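Local coordinates for protein trehalose-6-phosphate phosphatase (Candida albicans, PDB 5DXF) that belongs, as a trehalose-6-phosphate phosphatase N-terminal domain, to glycosyltransferase family 20 and has the two-domain GT-B architecture of Rossmann-like halves, at residues A[346-358]-A[386-398]. Sequence-based numbering, arbitrary orientation.
Sequences VIQKLEGFEIFLD and RVTEIISRINSKY
The Y398 ring lies between two aliphatic groups, both offset toward its rim: L357 CB over one face, 3.8 Å from the ring centroid in a CH-pi contact, and CG of its neighbour K397 over the other. L357 CD1 covers one face of the F353 ring, again toward the rim. At the opposite end of the interface the R386 guanidinium receives I347 CD1 over the centre of one face; such flat faces accept aliphatic carbons while their polar ends stay at the margin. The helices belong to successive beta-alpha-beta units of a Rossmann-like GT-B domain; the segment axes approach to 9.5 Å, inclined by 17°. Both pack on its parallel sheet, L350 and F353 touching strand 367-374, I391 and I394 strand 406-409. Branched aliphatic side chains suit this buried seam because their branches reach several neighbours at once. I390 is a knob among I347, L350, E351 and E354; I394 enters the next hole, formed by L350, F353, E354 and L357. On the more open flank E354, extended with CG anti to the backbone N (chi1 176°), is long enough to meet R393 in a salt bridge beside the seam. Deeper in, L350 CD1 meets V387 CG1 and I391 CG1, each at 3.6 Å.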
loop_
_atom_site.group_PDB
_atom_site.type_symbol
_atom_site.label_atom_id
_atom_site.label_comp_id
_atom_site.label_asym_id
_atom_site.label_seq_id
_atom_site.Cartn_x
_atom_site.Cartn_y
_atom_site.Cartn_z
ATOM N N VAL A 346 7.686 9.029 -9.008
ATOM C CA VAL A 346 7.615 8.947 -10.464
ATOM C C VAL A 346 8.581 9.946 -11.099
ATOM O O VAL A 346 9.231 9.649 -12.106
ATOM C CB VAL A 346 6.182 9.207 -10.973
ATOM C CG1 VAL A 346 6.134 9.151 -12.493
ATOM C CG2 VAL A 346 5.218 8.199 -10.370
ATOM N N ILE A 347 8.676 11.125 -10.493
ATOM C CA ILE A 347 9.572 12.179 -10.959
ATOM C C ILE A 347 11.026 11.714 -10.998
ATOM O O ILE A 347 11.733 11.938 -11.982
ATOM C CB ILE A 347 9.458 13.430 -10.065
ATOM C CG1 ILE A 347 8.096 14.096 -10.264
ATOM C CG2 ILE A 347 10.583 14.409 -10.362
ATOM C CD1 ILE A 347 7.753 15.118 -9.208
ATOM N N GLN A 348 11.464 11.060 -9.926
ATOM C CA GLN A 348 12.828 10.552 -9.843
ATOM C C GLN A 348 13.071 9.476 -10.898
ATOM O O GLN A 348 14.157 9.390 -11.476
ATOM C CB GLN A 348 13.117 9.999 -8.444
ATOM C CG GLN A 348 13.262 11.064 -7.362
ATOM C CD GLN A 348 11.948 11.730 -7.002
ATOM O OE1 GLN A 348 10.896 11.094 -7.005
ATOM N NE2 GLN A 348 12.002 13.020 -6.696
ATOM N N LYS A 349 12.050 8.663 -11.146
ATOM C CA LYS A 349 12.120 7.624 -12.166
ATOM C C LYS A 349 12.317 8.238 -13.547
ATOM O O LYS A 349 13.155 7.783 -14.328
ATOM C CB LYS A 349 10.852 6.767 -12.147
ATOM C CG LYS A 349 10.861 5.615 -13.138
ATOM C CD LYS A 349 9.513 4.910 -13.179
ATOM C CE LYS A 349 9.045 4.518 -11.785
ATOM N NZ LYS A 349 7.799 3.704 -11.825
ATOM N N LEU A 350 11.544 9.280 -13.836
ATOM C CA LEU A 350 11.610 9.948 -15.131
ATOM C C LEU A 350 12.924 10.701 -15.323
ATOM O O LEU A 350 13.468 10.739 -16.426
ATOM C CB LEU A 350 10.430 10.905 -15.292
ATOM C CG LEU A 350 9.052 10.245 -15.292
ATOM C CD1 LEU A 350 7.962 11.295 -15.389
ATOM C CD2 LEU A 350 8.935 9.237 -16.426
ATOM N N GLU A 351 13.431 11.301 -14.249
ATOM C CA GLU A 351 14.706 12.005 -14.310
ATOM C C GLU A 351 15.847 11.021 -14.553
ATOM O O GLU A 351 16.699 11.240 -15.422
ATOM C CB GLU A 351 14.940 12.805 -13.027
ATOM C CG GLU A 351 14.260 14.167 -13.036
ATOM C CD GLU A 351 14.081 14.749 -11.649
ATOM O OE1 GLU A 351 13.620 15.907 -11.547
ATOM O OE2 GLU A 351 14.390 14.050 -10.663
ATOM N N GLY A 352 15.846 9.929 -13.796
ATOM C CA GLY A 352 16.826 8.876 -13.988
ATOM C C GLY A 352 16.763 8.292 -15.387
ATOM O O GLY A 352 17.794 7.974 -15.984
ATOM N N PHE A 353 15.549 8.158 -15.917
ATOM C CA PHE A 353 15.350 7.617 -17.258
ATOM C C PHE A 353 15.898 8.562 -18.315
ATOM O O PHE A 353 16.528 8.130 -19.284
ATOM C CB PHE A 353 13.868 7.345 -17.519
ATOM C CG PHE A 353 13.584 6.803 -18.893
ATOM C CD1 PHE A 353 14.315 5.737 -19.396
ATOM C CD2 PHE A 353 12.577 7.347 -19.673
ATOM C CE1 PHE A 353 14.052 5.232 -20.658
ATOM C CE2 PHE A 353 12.310 6.845 -20.933
ATOM C CZ PHE A 353 13.047 5.787 -21.427
ATOM N N GLU A 354 15.650 9.853 -18.127
ATOM C CA GLU A 354 16.183 10.859 -19.031
ATOM C C GLU A 354 17.706 10.832 -19.036
ATOM O O GLU A 354 18.320 10.790 -20.102
ATOM C CB GLU A 354 15.689 12.250 -18.648
ATOM C CG GLU A 354 16.286 13.348 -19.505
ATOM C CD GLU A 354 15.749 14.712 -19.153
ATOM O OE1 GLU A 354 15.158 14.855 -18.061
ATOM O OE2 GLU A 354 15.913 15.647 -19.966
ATOM N N ILE A 355 18.306 10.863 -17.848
ATOM C CA ILE A 355 19.760 10.768 -17.733
ATOM C C ILE A 355 20.260 9.513 -18.447
ATOM O O ILE A 355 21.264 9.552 -19.160
ATOM C CB ILE A 355 20.229 10.740 -16.261
ATOM C CG1 ILE A 355 19.836 12.030 -15.538
ATOM C CG2 ILE A 355 21.737 10.557 -16.188
ATOM C CD1 ILE A 355 20.738 13.208 -15.858
ATOM N N PHE A 356 19.538 8.410 -18.268
ATOM C CA PHE A 356 19.881 7.140 -18.904
ATOM C C PHE A 356 19.897 7.247 -20.420
ATOM O O PHE A 356 20.794 6.716 -21.075
ATOM C CB PHE A 356 18.903 6.047 -18.469
ATOM C CG PHE A 356 18.942 4.812 -19.331
ATOM C CD1 PHE A 356 19.975 3.897 -19.214
ATOM C CD2 PHE A 356 17.931 4.560 -20.245
ATOM C CE1 PHE A 356 20.006 2.757 -20.004
ATOM C CE2 PHE A 356 17.956 3.423 -21.035
ATOM C CZ PHE A 356 18.993 2.521 -20.913
ATOM N N LEU A 357 18.901 7.929 -20.974
ATOM C CA LEU A 357 18.845 8.145 -22.414
ATOM C C LEU A 357 19.968 9.069 -22.877
ATOM O O LEU A 357 20.487 8.923 -23.984
ATOM C CB LEU A 357 17.485 8.715 -22.817
ATOM C CG LEU A 357 16.310 7.745 -22.676
ATOM C CD1 LEU A 357 15.019 8.388 -23.150
ATOM C CD2 LEU A 357 16.584 6.461 -23.443
ATOM N N ASP A 358 20.320 10.000 -22.001
ATOM C CA ASP A 358 21.397 10.941 -22.231
ATOM C C ASP A 358 22.756 10.293 -22.341
ATOM O O ASP A 358 23.546 10.638 -23.201
ATOM C CB ASP A 358 21.433 11.930 -21.080
ATOM C CG ASP A 358 20.818 13.246 -21.433
ATOM O OD1 ASP A 358 21.492 14.048 -22.093
ATOM O OD2 ASP A 358 19.666 13.488 -21.049
ATOM N N ARG A 386 4.694 18.428 -13.070
ATOM C CA ARG A 386 6.131 18.199 -13.208
ATOM C C ARG A 386 6.419 16.899 -13.956
ATOM O O ARG A 386 7.189 16.891 -14.919
ATOM C CB ARG A 386 6.808 18.165 -11.837
ATOM C CG ARG A 386 6.804 19.488 -11.093
ATOM C CD ARG A 386 7.425 19.323 -9.715
ATOM N NE ARG A 386 8.826 18.926 -9.807
ATOM C CZ ARG A 386 9.569 18.555 -8.771
ATOM N NH1 ARG A 386 9.045 18.522 -7.554
ATOM N NH2 ARG A 386 10.836 18.211 -8.954
ATOM N N VAL A 387 5.805 15.809 -13.493
ATOM C CA VAL A 387 5.891 14.504 -14.156
ATOM C C VAL A 387 5.634 14.634 -15.644
ATOM O O VAL A 387 6.405 14.151 -16.485
ATOM C CB VAL A 387 4.873 13.490 -13.576
ATOM C CG1 VAL A 387 4.595 12.369 -14.578
ATOM C CG2 VAL A 387 5.366 12.925 -12.253
ATOM N N THR A 388 4.528 15.305 -15.941
ATOM C CA THR A 388 4.086 15.538 -17.297
ATOM C C THR A 388 5.084 16.360 -18.114
ATOM O O THR A 388 5.344 16.060 -19.281
ATOM C CB THR A 388 2.740 16.248 -17.273
ATOM O OG1 THR A 388 1.718 15.319 -16.892
ATOM C CG2 THR A 388 2.433 16.782 -18.598
ATOM N N GLU A 389 5.634 17.398 -17.493
ATOM C CA GLU A 389 6.637 18.232 -18.142
ATOM C C GLU A 389 7.868 17.412 -18.519
ATOM O O GLU A 389 8.384 17.523 -19.635
ATOM C CB GLU A 389 7.026 19.403 -17.232
ATOM C CG GLU A 389 8.161 20.270 -17.766
ATOM C CD GLU A 389 8.388 21.522 -16.935
ATOM O OE1 GLU A 389 9.461 22.148 -17.076
ATOM O OE2 GLU A 389 7.489 21.886 -16.147
ATOM N N ILE A 390 8.323 16.580 -17.588
ATOM C CA ILE A 390 9.479 15.725 -17.834
ATOM C C ILE A 390 9.187 14.727 -18.954
ATOM O O ILE A 390 10.029 14.505 -19.825
ATOM C CB ILE A 390 9.903 14.966 -16.560
ATOM C CG1 ILE A 390 10.124 15.943 -15.405
ATOM C CG2 ILE A 390 11.167 14.163 -16.812
ATOM C CD1 ILE A 390 10.198 15.278 -14.044
ATOM N N ILE A 391 7.994 14.137 -18.937
ATOM C CA ILE A 391 7.594 13.207 -19.990
ATOM C C ILE A 391 7.604 13.890 -21.354
ATOM O O ILE A 391 8.169 13.364 -22.317
ATOM C CB ILE A 391 6.194 12.613 -19.730
ATOM C CG1 ILE A 391 6.221 11.701 -18.503
ATOM C CG2 ILE A 391 5.719 11.825 -20.938
ATOM C CD1 ILE A 391 4.878 11.094 -18.166
ATOM N N SER A 392 6.989 15.066 -21.426
ATOM C CA SER A 392 6.974 15.850 -22.651
ATOM C C SER A 392 8.389 16.157 -23.127
ATOM O O SER A 392 8.663 16.113 -24.326
ATOM C CB SER A 392 6.195 17.152 -22.452
ATOM O OG SER A 392 4.811 16.902 -22.275
ATOM N N ARG A 393 9.284 16.453 -22.187
ATOM C CA ARG A 393 10.670 16.771 -22.524
ATOM C C ARG A 393 11.404 15.565 -23.110
ATOM O O ARG A 393 12.071 15.675 -24.143
ATOM C CB ARG A 393 11.418 17.285 -21.292
ATOM C CG ARG A 393 12.635 18.143 -21.609
ATOM C CD ARG A 393 13.603 18.171 -20.432
ATOM N NE ARG A 393 12.899 18.323 -19.161
ATOM C CZ ARG A 393 13.326 17.834 -18.000
ATOM N NH1 ARG A 393 14.463 17.155 -17.940
ATOM N NH2 ARG A 393 12.616 18.020 -16.895
ATOM N N ILE A 394 11.273 14.419 -22.446
ATOM C CA ILE A 394 11.906 13.182 -22.894
ATOM C C ILE A 394 11.391 12.751 -24.266
ATOM O O ILE A 394 12.175 12.404 -25.150
ATOM C CB ILE A 394 11.681 12.033 -21.886
ATOM C CG1 ILE A 394 12.296 12.382 -20.530
ATOM C CG2 ILE A 394 12.268 10.735 -22.411
ATOM C CD1 ILE A 394 12.105 11.311 -19.482
ATOM N N ASN A 395 10.073 12.781 -24.445
ATOM C CA ASN A 395 9.485 12.403 -25.726
ATOM C C ASN A 395 9.832 13.389 -26.835
ATOM O O ASN A 395 9.960 13.005 -27.997
ATOM C CB ASN A 395 7.966 12.269 -25.604
ATOM C CG ASN A 395 7.556 11.077 -24.764
ATOM O OD1 ASN A 395 8.348 10.163 -24.534
ATOM N ND2 ASN A 395 6.309 11.076 -24.308
ATOM N N SER A 396 9.979 14.660 -26.481
ATOM C CA SER A 396 10.395 15.663 -27.452
ATOM C C SER A 396 11.840 15.444 -27.881
ATOM O O SER A 396 12.182 15.604 -29.053
ATOM C CB SER A 396 10.230 17.073 -26.884
ATOM O OG SER A 396 10.883 18.027 -27.703
ATOM N N LYS A 397 12.685 15.071 -26.926
ATOM C CA LYS A 397 14.112 14.947 -27.200
ATOM C C LYS A 397 14.477 13.647 -27.914
ATOM O O LYS A 397 15.263 13.660 -28.862
ATOM C CB LYS A 397 14.917 15.064 -25.902
ATOM C CG LYS A 397 16.418 14.966 -26.116
ATOM C CD LYS A 397 17.200 15.600 -24.981
ATOM C CE LYS A 397 18.685 15.621 -25.296
ATOM N NZ LYS A 397 19.452 16.389 -24.281
ATOM N N TYR A 398 13.907 12.530 -27.470
ATOM C CA TYR A 398 14.320 11.227 -27.983
ATOM C C TYR A 398 13.239 10.488 -28.762
ATOM O O TYR A 398 13.485 9.409 -29.299
ATOM C CB TYR A 398 14.800 10.342 -26.832
ATOM C CG TYR A 398 16.022 10.889 -26.143
ATOM C CD1 TYR A 398 17.265 10.841 -26.758
ATOM C CD2 TYR A 398 15.934 11.462 -24.882
ATOM C CE1 TYR A 398 18.386 11.343 -26.139
ATOM C CE2 TYR A 398 17.051 11.966 -24.252
ATOM C CZ TYR A 398 18.274 11.904 -24.886
ATOM O OH TYR A 398 19.391 12.407 -24.266
#